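Local coordinates for uncharacterized protein (Escherichia coli O157:H7, PDB 4R29) that binds S-adenosylmethionine and probably methylates a zinc-finger cysteine of host TAB2 and TAB3, thereby shutting down NF-kappa-B signalling, at residues Ile193-Met198 with Asp210-Tyr215; Asn162-Leu167 with Glu200-Met205. The protein carries 1 engineered substitution. One frame throughout, in Å; residues are numbered along the deposited sequence.

Interaction 1: residues Ile193-Met198 with Asp210-Tyr215; sequences IIAREM and DSYMKY. With SAM (S-adenosylmethionine), chain E.
Arg196 and Asp210 make the polar part of this contact, on its partly exposed side. The guanidinium comes end-on with both terminal nitrogens to a single carboxylate oxygen: Arg196 NH2 lies 3.0 Å and Arg196 NH1 3.1 Å from Asp210 OD1. That oxygen sits in the guanidinium plane, and NH2 reaches its anti lone pair, so the salt bridge has two hydrogen bonds on one acceptor. The guanidinium is also in van der Waals contact with Met213, whose CG lies obliquely to it, 3.5 Å from Arg196 NH2. Apolar contacts centre on Ala195: Met213 SD is 3.7 Å from Ala195 CB. Ala195 CB also meets the edge of the Tyr212 ring, 3.6 Å from Tyr212 CE2. Ligand contacts form the third group. With CG anti to the backbone N (chi1 -177°), Tyr212 lays one ring face against the adenine of S-adenosylmethionine, while Ala195 O approaches SAM C8 to 3.4 Å and Met198 CB touches SAM O4'. Tyr212 OH bonds to Glu191, which also holds the ligand. The two helix segments run antiparallel at 168°, their axes 9.8 Å apart: a helical hairpin which helps to line the adenosine end of the S-adenosylmethionine pocket.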
ATOM      1  N   ILE A 193     -13.884 -15.124   0.668  1.00 20.71           N
ATOM      2  CA  ILE A 193     -13.588 -15.419  -0.731  1.00 26.83           C
ATOM      3  C   ILE A 193     -12.099 -15.224  -1.102  1.00 26.12           C
ATOM      4  O   ILE A 193     -11.521 -16.025  -1.853  1.00 22.64           O
ATOM      5  CB  ILE A 193     -14.446 -14.547  -1.689  1.00 23.52           C
ATOM      6  CG1 ILE A 193     -15.943 -14.656  -1.363  1.00 25.14           C
ATOM      7  CG2 ILE A 193     -14.150 -14.898  -3.121  1.00 20.61           C
ATOM      8  CD1 ILE A 193     -16.607 -15.892  -1.868  1.00 25.97           C
ATOM      9  N   ILE A 194     -11.470 -14.170  -0.588  1.00 21.23           N
ATOM     10  CA  ILE A 194     -10.114 -13.855  -1.060  1.00 20.24           C
ATOM     11  C   ILE A 194      -9.011 -13.826   0.002  1.00 21.20           C
ATOM     12  O   ILE A 194      -7.840 -13.640  -0.334  1.00 20.89           O
ATOM     13  CB  ILE A 194     -10.092 -12.529  -1.837  1.00 20.16           C
ATOM     14  CG1 ILE A 194     -10.818 -11.435  -1.050  1.00 22.12           C
ATOM     15  CG2 ILE A 194     -10.716 -12.705  -3.217  1.00 21.01           C
ATOM     16  CD1 ILE A 194      -9.959 -10.734  -0.045  1.00 21.11           C
ATOM     17  N   ALA A 195      -9.366 -14.019   1.270  1.00 19.97           N
ATOM     18  CA  ALA A 195      -8.422 -13.747   2.354  1.00 19.13           C
ATOM     19  C   ALA A 195      -7.227 -14.706   2.345  1.00 19.52           C
ATOM     20  O   ALA A 195      -6.102 -14.276   2.527  1.00 20.90           O
ATOM     21  CB  ALA A 195      -9.119 -13.746   3.726  1.00 17.19           C
ATOM     22  N   ARG A 196      -7.472 -15.994   2.131  1.00 18.62           N
ATOM     23  CA  ARG A 196      -6.389 -16.980   2.099  1.00 20.94           C
ATOM     24  C   ARG A 196      -5.440 -16.691   0.947  1.00 21.34           C
ATOM     25  O   ARG A 196      -4.215 -16.737   1.099  1.00 19.10           O
ATOM     26  CB  ARG A 196      -6.924 -18.414   1.987  1.00 22.02           C
ATOM     27  CG  ARG A 196      -5.812 -19.455   1.819  1.00 23.65           C
ATOM     28  CD  ARG A 196      -6.306 -20.900   1.971  1.00 25.07           C
ATOM     29  NE  ARG A 196      -6.917 -21.162   3.270  1.00 25.87           N
ATOM     30  CZ  ARG A 196      -6.260 -21.528   4.371  1.00 29.65           C
ATOM     31  NH1 ARG A 196      -4.938 -21.663   4.364  1.00 28.48           N
ATOM     32  NH2 ARG A 196      -6.928 -21.746   5.496  1.00 26.65           N
ATOM     33  N   GLU A 197      -6.014 -16.378  -0.206  1.00 18.77           N
ATOM     34  CA  GLU A 197      -5.217 -15.994  -1.358  1.00 21.17           C
ATOM     35  C   GLU A 197      -4.360 -14.735  -1.085  1.00 19.48           C
ATOM     36  O   GLU A 197      -3.189 -14.690  -1.452  1.00 21.75           O
ATOM     37  CB  GLU A 197      -6.117 -15.832  -2.590  1.00 23.01           C
ATOM     38  CG  GLU A 197      -6.815 -17.124  -3.009  1.00 23.07           C
ATOM     39  CD  GLU A 197      -8.087 -17.460  -2.194  1.00 28.57           C
ATOM     40  OE1 GLU A 197      -8.442 -16.758  -1.215  1.00 23.13           O
ATOM     41  OE2 GLU A 197      -8.755 -18.448  -2.564  1.00 35.25           O
ATOM     42  N   MET A 198      -4.927 -13.732  -0.421  1.00 19.25           N
ATOM     43  CA  MET A 198      -4.135 -12.574   0.012  1.00 20.69           C
ATOM     44  C   MET A 198      -3.021 -12.952   0.977  1.00 19.96           C
ATOM     45  O   MET A 198      -1.900 -12.487   0.834  1.00 20.08           O
ATOM     46  CB  MET A 198      -5.000 -11.550   0.726  1.00 18.88           C
ATOM     47  CG  MET A 198      -6.240 -11.166   0.000  1.00 23.92           C
ATOM     48  SD  MET A 198      -6.155  -9.442  -0.436  1.00 36.80           S
ATOM     49  CE  MET A 198      -4.761  -9.618  -1.551  1.00 23.88           C
ATOM     50  N   ASP A 210      -4.339 -19.721   8.441  1.00 22.80           N
ATOM     51  CA  ASP A 210      -5.377 -20.610   8.966  1.00 23.77           C
ATOM     52  C   ASP A 210      -6.103 -19.919  10.094  1.00 23.01           C
ATOM     53  O   ASP A 210      -7.328 -19.878  10.138  1.00 28.87           O
ATOM     54  CB  ASP A 210      -4.794 -21.903   9.514  1.00 24.40           C
ATOM     55  CG  ASP A 210      -4.292 -22.818   8.436  1.00 25.32           C
ATOM     56  OD1 ASP A 210      -4.734 -22.688   7.279  1.00 29.26           O
ATOM     57  OD2 ASP A 210      -3.452 -23.680   8.754  1.00 30.08           O
ATOM     58  N   SER A 211      -5.338 -19.377  11.018  1.00 23.29           N
ATOM     59  CA  SER A 211      -5.929 -18.718  12.156  1.00 24.09           C
ATOM     60  C   SER A 211      -6.841 -17.550  11.723  1.00 25.81           C
ATOM     61  O   SER A 211      -7.860 -17.288  12.357  1.00 22.14           O
ATOM     62  CB  SER A 211      -4.828 -18.279  13.119  1.00 19.52           C
ATOM     63  OG  SER A 211      -5.344 -17.422  14.112  1.00 26.72           O
ATOM     64  N   TYR A 212      -6.492 -16.865  10.633  1.00 24.32           N
ATOM     65  CA  TYR A 212      -7.336 -15.763  10.159  1.00 24.12           C
ATOM     66  C   TYR A 212      -8.628 -16.278   9.504  1.00 22.96           C
ATOM     67  O   TYR A 212      -9.689 -15.702   9.691  1.00 20.84           O
ATOM     68  CB  TYR A 212      -6.569 -14.832   9.214  1.00 21.16           C
ATOM     69  CG  TYR A 212      -7.357 -13.631   8.736  1.00 20.00           C
ATOM     70  CD1 TYR A 212      -7.372 -12.442   9.455  1.00 23.43           C
ATOM     71  CD2 TYR A 212      -8.085 -13.683   7.563  1.00 20.21           C
ATOM     72  CE1 TYR A 212      -8.090 -11.331   9.004  1.00 20.25           C
ATOM     73  CE2 TYR A 212      -8.795 -12.589   7.103  1.00 18.88           C
ATOM     74  CZ  TYR A 212      -8.791 -11.421   7.821  1.00 21.49           C
ATOM     75  OH  TYR A 212      -9.510 -10.353   7.349  1.00 23.49           O
ATOM     76  N   MET A 213      -8.529 -17.370   8.751  1.00 20.64           N
ATOM     77  CA  MET A 213      -9.701 -17.976   8.140  1.00 20.94           C
ATOM     78  C   MET A 213     -10.656 -18.471   9.217  1.00 23.93           C
ATOM     79  O   MET A 213     -11.860 -18.360   9.059  1.00 25.17           O
ATOM     80  CB  MET A 213      -9.314 -19.122   7.198  1.00 25.96           C
ATOM     81  CG  MET A 213      -8.454 -18.692   6.009  1.00 24.86           C
ATOM     82  SD  MET A 213      -9.019 -17.144   5.264  1.00 23.22           S
ATOM     83  CE  MET A 213     -10.516 -17.678   4.415  1.00 16.64           C
ATOM     84  N   LYS A 214     -10.124 -18.993  10.320  1.00 25.14           N
ATOM     85  CA  LYS A 214     -10.980 -19.405  11.437  1.00 27.37           C
ATOM     86  C   LYS A 214     -11.695 -18.223  12.100  1.00 28.66           C
ATOM     87  O   LYS A 214     -12.876 -18.327  12.448  1.00 27.83           O
ATOM     88  CB  LYS A 214     -10.224 -20.236  12.477  1.00 28.57           C
ATOM     89  CG  LYS A 214     -10.996 -20.387  13.791  1.00 40.81           C
ATOM     90  CD  LYS A 214     -11.207 -21.858  14.208  1.00 52.21           C
ATOM     91  CE  LYS A 214     -12.320 -22.585  13.407  1.00 54.36           C
ATOM     92  NZ  LYS A 214     -13.729 -22.245  13.807  1.00 47.56           N
ATOM     93  N   TYR A 215     -10.987 -17.106  12.263  1.00 22.84           N
ATOM     94  CA  TYR A 215     -11.608 -15.866  12.720  1.00 20.62           C
ATOM     95  C   TYR A 215     -12.738 -15.379  11.777  1.00 26.45           C
ATOM     96  O   TYR A 215     -13.827 -15.006  12.235  1.00 21.47           O
ATOM     97  CB  TYR A 215     -10.543 -14.786  12.897  1.00 24.12           C
ATOM     98  CG  TYR A 215     -11.086 -13.373  12.940  1.00 24.37           C
ATOM     99  CD1 TYR A 215     -11.523 -12.790  14.138  1.00 26.62           C
ATOM    100  CD2 TYR A 215     -11.157 -12.617  11.783  1.00 26.75           C
ATOM    101  CE1 TYR A 215     -12.028 -11.486  14.156  1.00 27.14           C
ATOM    102  CE2 TYR A 215     -11.656 -11.328  11.785  1.00 26.59           C
ATOM    103  CZ  TYR A 215     -12.089 -10.766  12.958  1.00 35.67           C
ATOM    104  OH  TYR A 215     -12.571  -9.474  12.892  1.00 43.54           O
TER
HETATM  105  N   SAM E 301      -0.067  -4.152   5.190  1.00 21.51           N
HETATM  106  CA  SAM E 301      -0.267  -5.579   4.942  1.00 25.67           C
HETATM  107  C   SAM E 301       0.919  -6.195   4.208  1.00 22.86           C
HETATM  108  O   SAM E 301       1.101  -7.416   4.263  1.00 21.16           O
HETATM  109  OXT SAM E 301       1.686  -5.486   3.533  1.00 19.90           O
HETATM  110  CB  SAM E 301      -1.522  -5.856   4.120  1.00 21.32           C
HETATM  111  CG  SAM E 301      -2.828  -5.648   4.872  1.00 30.12           C
HETATM  112  SD  SAM E 301      -4.259  -6.465   4.094  1.00 36.13           S
HETATM  113  CE  SAM E 301      -5.473  -5.967   5.342  1.00 31.69           C
HETATM  114  C5' SAM E 301      -3.989  -8.159   4.670  1.00 30.19           C
HETATM  115  C4' SAM E 301      -5.052  -9.092   4.099  1.00 27.71           C
HETATM  116  O4' SAM E 301      -4.584 -10.429   4.107  1.00 27.15           O
HETATM  117  C3' SAM E 301      -6.344  -9.061   4.910  1.00 27.50           C
HETATM  118  O3' SAM E 301      -7.267  -8.127   4.382  1.00 23.85           O
HETATM  119  C2' SAM E 301      -6.856 -10.481   4.810  1.00 25.28           C
HETATM  120  O2' SAM E 301      -7.734 -10.512   3.723  1.00 19.46           O
HETATM  121  C1' SAM E 301      -5.633 -11.321   4.448  1.00 25.53           C
HETATM  122  N9  SAM E 301      -5.105 -12.125   5.568  1.00 21.30           N
HETATM  123  C8  SAM E 301      -4.875 -13.474   5.547  1.00 23.33           C
HETATM  124  N7  SAM E 301      -4.355 -13.855   6.728  1.00 21.97           N
HETATM  125  C5  SAM E 301      -4.241 -12.757   7.508  1.00 24.00           C
HETATM  126  C6  SAM E 301      -3.770 -12.584   8.801  1.00 20.38           C
HETATM  127  N6  SAM E 301      -3.326 -13.626   9.496  1.00 24.53           N
HETATM  128  N1  SAM E 301      -3.772 -11.325   9.354  1.00 26.32           N
HETATM  129  C2  SAM E 301      -4.229 -10.244   8.619  1.00 27.36           C
HETATM  130  N3  SAM E 301      -4.693 -10.419   7.331  1.00 26.29           N
HETATM  131  C4  SAM E 301      -4.698 -11.660   6.782  1.00 22.72           C

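Interaction 2: residues Asn162-Leu167 with Glu200-Met205; sequences NRFIEL and EIFSYM. With SAM (S-adenosylmethionine), chain E.
Tyr204 OH has two partners: it donates a 2.7 Å hydrogen bond to O of the S-adenosylmethionine carboxylate, and it is also hydrogen-bonded to Arg89. The carboxylate oxygen lies at the edge of the Tyr204 ring, near its plane. It also sits over one face of the Phe202 ring, where SAM O is 3.4 Å from Phe202 CD1. Phe202 CB in turn lies over one face of the Tyr204 ring, toward its rim. Away from the ligand, Phe202 meets Phe164 of helix 155-181, Phe202 CZ to Phe164 CD1 at 3.7 Å. The rings are oblique, with planes at 55° and centroids 5.7 Å apart. A Schellman motif closes helix 186-201 just here: Ser203 takes a positive phi of 67°, and the chain leaves the helix to carry Tyr204 to the cofactor of this Rossmann-like methyltransferase. In the last helical turn, Ile201 wedges against helix 155-181. Its CG1 stands between the backbone N and the carbonyl carbon (chi1 60°), which sends Ile201 CD1 to within 3.5 Å of Phe164 CA. Ile201 CD1 also meets Leu167 CD1 tip to tip at 3.9 Å, while Ile201 CG2 packs against Arg163 CG, the two side chains crossing at about a right angle. Further out, Arg163 NH1 forms a 2.8 Å salt bridge with Glu166 OE2 along its own helix. Glu166 OE2 lies in the guanidinium plane, and Leu167 CD2 lies over one face of that group.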
ATOM      1  N   ASN A 162       0.373  -7.557  -9.083  1.00 23.03           N
ATOM      2  CA  ASN A 162      -0.746  -7.698 -10.005  1.00 23.86           C
ATOM      3  C   ASN A 162      -1.833  -8.599  -9.424  1.00 22.94           C
ATOM      4  O   ASN A 162      -3.017  -8.274  -9.473  1.00 24.63           O
ATOM      5  CB  ASN A 162      -0.264  -8.235 -11.357  1.00 27.13           C
ATOM      6  CG  ASN A 162       0.370  -7.160 -12.219  1.00 29.07           C
ATOM      7  OD1 ASN A 162       0.051  -5.973 -12.095  1.00 32.29           O
ATOM      8  ND2 ASN A 162       1.276  -7.568 -13.093  1.00 32.22           N
ATOM      9  N   ARG A 163      -1.419  -9.730  -8.866  1.00 20.66           N
ATOM     10  CA  ARG A 163      -2.344 -10.663  -8.254  1.00 20.64           C
ATOM     11  C   ARG A 163      -3.121 -10.004  -7.102  1.00 21.17           C
ATOM     12  O   ARG A 163      -4.304 -10.264  -6.903  1.00 23.98           O
ATOM     13  CB  ARG A 163      -1.597 -11.896  -7.770  1.00 20.08           C
ATOM     14  CG  ARG A 163      -2.484 -12.977  -7.159  1.00 22.10           C
ATOM     15  CD  ARG A 163      -3.292 -13.628  -8.252  1.00 26.99           C
ATOM     16  NE  ARG A 163      -4.079 -14.765  -7.783  1.00 35.57           N
ATOM     17  CZ  ARG A 163      -5.252 -15.113  -8.310  1.00 37.50           C
ATOM     18  NH1 ARG A 163      -5.776 -14.405  -9.309  1.00 35.21           N
ATOM     19  NH2 ARG A 163      -5.906 -16.160  -7.837  1.00 40.89           N
ATOM     20  N   PHE A 164      -2.468  -9.133  -6.357  1.00 19.37           N
ATOM     21  CA  PHE A 164      -3.176  -8.412  -5.320  1.00 21.17           C
ATOM     22  C   PHE A 164      -4.294  -7.554  -5.901  1.00 20.56           C
ATOM     23  O   PHE A 164      -5.399  -7.527  -5.374  1.00 21.20           O
ATOM     24  CB  PHE A 164      -2.225  -7.536  -4.508  1.00 19.09           C
ATOM     25  CG  PHE A 164      -2.929  -6.532  -3.650  1.00 21.16           C
ATOM     26  CD1 PHE A 164      -3.490  -6.910  -2.443  1.00 20.17           C
ATOM     27  CD2 PHE A 164      -3.062  -5.212  -4.065  1.00 20.84           C
ATOM     28  CE1 PHE A 164      -4.155  -5.988  -1.641  1.00 22.62           C
ATOM     29  CE2 PHE A 164      -3.720  -4.278  -3.271  1.00 23.15           C
ATOM     30  CZ  PHE A 164      -4.272  -4.669  -2.056  1.00 23.11           C
ATOM     31  N   ILE A 165      -3.997  -6.843  -6.980  1.00 20.58           N
ATOM     32  CA  ILE A 165      -4.971  -5.952  -7.592  1.00 21.61           C
ATOM     33  C   ILE A 165      -6.210  -6.718  -8.094  1.00 23.18           C
ATOM     34  O   ILE A 165      -7.351  -6.250  -7.954  1.00 19.76           O
ATOM     35  CB  ILE A 165      -4.316  -5.120  -8.706  1.00 23.06           C
ATOM     36  CG1 ILE A 165      -3.256  -4.191  -8.101  1.00 21.20           C
ATOM     37  CG2 ILE A 165      -5.361  -4.309  -9.474  1.00 18.81           C
ATOM     38  CD1 ILE A 165      -2.416  -3.464  -9.152  1.00 24.20           C
ATOM     39  N   GLU A 166      -5.976  -7.900  -8.655  1.00 22.08           N
ATOM     40  CA  GLU A 166      -7.068  -8.798  -9.033  1.00 24.34           C
ATOM     41  C   GLU A 166      -7.898  -9.215  -7.833  1.00 24.32           C
ATOM     42  O   GLU A 166      -9.127  -9.162  -7.885  1.00 20.54           O
ATOM     43  CB  GLU A 166      -6.534 -10.061  -9.695  1.00 23.75           C
ATOM     44  CG  GLU A 166      -5.871  -9.821 -11.016  1.00 27.30           C
ATOM     45  CD  GLU A 166      -5.162 -11.064 -11.511  1.00 36.12           C
ATOM     46  OE1 GLU A 166      -4.294 -10.936 -12.403  1.00 43.70           O
ATOM     47  OE2 GLU A 166      -5.467 -12.165 -10.999  1.00 35.47           O
ATOM     48  N   LEU A 167      -7.234  -9.660  -6.763  1.00 18.68           N
ATOM     49  CA  LEU A 167      -7.970 -10.071  -5.582  1.00 19.57           C
ATOM     50  C   LEU A 167      -8.674  -8.859  -4.989  1.00 20.24           C
ATOM     51  O   LEU A 167      -9.829  -8.929  -4.609  1.00 22.28           O
ATOM     52  CB  LEU A 167      -7.053 -10.754  -4.560  1.00 22.37           C
ATOM     53  CG  LEU A 167      -6.369 -12.040  -5.045  1.00 22.14           C
ATOM     54  CD1 LEU A 167      -5.407 -12.614  -4.021  1.00 19.76           C
ATOM     55  CD2 LEU A 167      -7.421 -13.082  -5.425  1.00 25.97           C
ATOM     56  N   GLU A 200      -1.394 -15.605   1.326  1.00 19.07           N
ATOM     57  CA  GLU A 200      -0.342 -16.258   0.564  1.00 20.26           C
ATOM     58  C   GLU A 200       0.540 -15.263  -0.184  1.00 20.09           C
ATOM     59  O   GLU A 200       1.762 -15.320  -0.088  1.00 20.54           O
ATOM     60  CB  GLU A 200      -0.953 -17.309  -0.367  1.00 18.35           C
ATOM     61  CG  GLU A 200      -1.612 -18.435   0.431  1.00 19.85           C
ATOM     62  CD  GLU A 200      -2.387 -19.432  -0.420  1.00 27.29           C
ATOM     63  OE1 GLU A 200      -2.591 -19.190  -1.619  1.00 27.79           O
ATOM     64  OE2 GLU A 200      -2.804 -20.468   0.127  1.00 30.76           O
ATOM     65  N   ILE A 201      -0.069 -14.332  -0.913  1.00 19.06           N
ATOM     66  CA  ILE A 201       0.743 -13.399  -1.688  1.00 20.46           C
ATOM     67  C   ILE A 201       1.466 -12.395  -0.782  1.00 20.76           C
ATOM     68  O   ILE A 201       2.500 -11.870  -1.155  1.00 16.58           O
ATOM     69  CB  ILE A 201      -0.039 -12.714  -2.850  1.00 22.16           C
ATOM     70  CG1 ILE A 201      -1.231 -11.905  -2.332  1.00 22.47           C
ATOM     71  CG2 ILE A 201      -0.501 -13.761  -3.889  1.00 17.76           C
ATOM     72  CD1 ILE A 201      -1.876 -11.001  -3.414  1.00 20.73           C
ATOM     73  N   PHE A 202       0.940 -12.167   0.421  1.00 16.77           N
ATOM     74  CA  PHE A 202       1.639 -11.327   1.382  1.00 17.45           C
ATOM     75  C   PHE A 202       2.703 -12.098   2.164  1.00 17.61           C
ATOM     76  O   PHE A 202       3.339 -11.532   3.040  1.00 16.99           O
ATOM     77  CB  PHE A 202       0.662 -10.660   2.363  1.00 17.66           C
ATOM     78  CG  PHE A 202      -0.153  -9.535   1.760  1.00 19.28           C
ATOM     79  CD1 PHE A 202       0.463  -8.486   1.092  1.00 16.34           C
ATOM     80  CD2 PHE A 202      -1.541  -9.531   1.874  1.00 19.81           C
ATOM     81  CE1 PHE A 202      -0.288  -7.449   0.556  1.00 17.03           C
ATOM     82  CE2 PHE A 202      -2.296  -8.497   1.338  1.00 20.52           C
ATOM     83  CZ  PHE A 202      -1.665  -7.460   0.675  1.00 18.09           C
ATOM     84  N   SER A 203       2.889 -13.380   1.852  1.00 17.31           N
ATOM     85  CA  SER A 203       3.934 -14.188   2.501  1.00 19.79           C
ATOM     86  C   SER A 203       3.697 -14.459   3.985  1.00 18.16           C
ATOM     87  O   SER A 203       4.633 -14.722   4.704  1.00 20.26           O
ATOM     88  CB  SER A 203       5.311 -13.529   2.362  1.00 17.41           C
ATOM     89  OG  SER A 203       5.677 -13.386   1.011  1.00 27.06           O
ATOM     90  N   TYR A 204       2.463 -14.387   4.455  1.00 20.25           N
ATOM     91  CA  TYR A 204       2.222 -14.673   5.855  1.00 20.20           C
ATOM     92  C   TYR A 204       2.455 -16.157   6.080  1.00 22.05           C
ATOM     93  O   TYR A 204       2.364 -16.961   5.150  1.00 20.55           O
ATOM     94  CB  TYR A 204       0.796 -14.322   6.255  1.00 18.37           C
ATOM     95  CG  TYR A 204       0.450 -12.867   6.133  1.00 17.21           C
ATOM     96  CD1 TYR A 204       1.437 -11.900   6.009  1.00 16.29           C
ATOM     97  CD2 TYR A 204      -0.881 -12.456   6.139  1.00 17.88           C
ATOM     98  CE1 TYR A 204       1.107 -10.559   5.893  1.00 15.03           C
ATOM     99  CE2 TYR A 204      -1.214 -11.124   6.031  1.00 19.73           C
ATOM    100  CZ  TYR A 204      -0.212 -10.183   5.908  1.00 15.96           C
ATOM    101  OH  TYR A 204      -0.553  -8.867   5.805  1.00 19.74           O
ATOM    102  N   MET A 205       2.753 -16.518   7.318  1.00 21.54           N
ATOM    103  CA  MET A 205       2.922 -17.921   7.644  1.00 25.45           C
ATOM    104  C   MET A 205       1.612 -18.703   7.561  1.00 23.69           C
ATOM    105  O   MET A 205       0.550 -18.211   7.946  1.00 20.55           O
ATOM    106  CB  MET A 205       3.603 -18.073   8.989  1.00 26.65           C
ATOM    107  CG  MET A 205       5.094 -17.746   8.873  1.00 30.92           C
ATOM    108  SD  MET A 205       5.819 -17.683  10.490  1.00 44.94           S
ATOM    109  CE  MET A 205       4.601 -16.636  11.299  1.00 25.12           C
TER
HETATM  110  N   SAM E 301      -0.067  -4.152   5.190  1.00 21.51           N
HETATM  111  CA  SAM E 301      -0.267  -5.579   4.942  1.00 25.67           C
HETATM  112  C   SAM E 301       0.919  -6.195   4.208  1.00 22.86           C
HETATM  113  O   SAM E 301       1.101  -7.416   4.263  1.00 21.16           O
HETATM  114  OXT SAM E 301       1.686  -5.486   3.533  1.00 19.90           O
HETATM  115  CB  SAM E 301      -1.522  -5.856   4.120  1.00 21.32           C
HETATM  116  CG  SAM E 301      -2.828  -5.648   4.872  1.00 30.12           C
HETATM  117  SD  SAM E 301      -4.259  -6.465   4.094  1.00 36.13           S
HETATM  118  CE  SAM E 301      -5.473  -5.967   5.342  1.00 31.69           C
HETATM  119  C5' SAM E 301      -3.989  -8.159   4.670  1.00 30.19           C
HETATM  120  C4' SAM E 301      -5.052  -9.092   4.099  1.00 27.71           C
HETATM  121  O4' SAM E 301      -4.584 -10.429   4.107  1.00 27.15           O
HETATM  122  C3' SAM E 301      -6.344  -9.061   4.910  1.00 27.50           C
HETATM  123  O3' SAM E 301      -7.267  -8.127   4.382  1.00 23.85           O
HETATM  124  C2' SAM E 301      -6.856 -10.481   4.810  1.00 25.28           C
HETATM  125  O2' SAM E 301      -7.734 -10.512   3.723  1.00 19.46           O
HETATM  126  C1' SAM E 301      -5.633 -11.321   4.448  1.00 25.53           C
HETATM  127  N9  SAM E 301      -5.105 -12.125   5.568  1.00 21.30           N
HETATM  128  C8  SAM E 301      -4.875 -13.474   5.547  1.00 23.33           C
HETATM  129  N7  SAM E 301      -4.355 -13.855   6.728  1.00 21.97           N
HETATM  130  C5  SAM E 301      -4.241 -12.757   7.508  1.00 24.00           C
HETATM  131  C6  SAM E 301      -3.770 -12.584   8.801  1.00 20.38           C
HETATM  132  N6  SAM E 301      -3.326 -13.626   9.496  1.00 24.53           N
HETATM  133  N1  SAM E 301      -3.772 -11.325   9.354  1.00 26.32           N
HETATM  134  C2  SAM E 301      -4.229 -10.244   8.619  1.00 27.36           C
HETATM  135  N3  SAM E 301      -4.693 -10.419   7.331  1.00 26.29           N
HETATM  136  C4  SAM E 301      -4.698 -11.660   6.782  1.00 22.72           C

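In the fold
Both contacts use helix 186-201, but different parts of it. Interaction 1 joins its middle to helix 206-219 near the surface, and a salt bridge between the segments helps to hold it. Interaction 2 sets its C-terminal end against helix 155-181 deeper in the chain, and only apolar groups meet between those segments; the salt bridge there stays within one helix. The two touch directly, through Met198 on Phe164 and Leu167, and through Glu197 and Ile194 on Leu167. S-adenosylmethionine spans both: 193-198 and 210-215 contact its adenosine portion, whereas 200-205 reaches from the adenine to the carboxylate, with Phe202 and Tyr204 alongside.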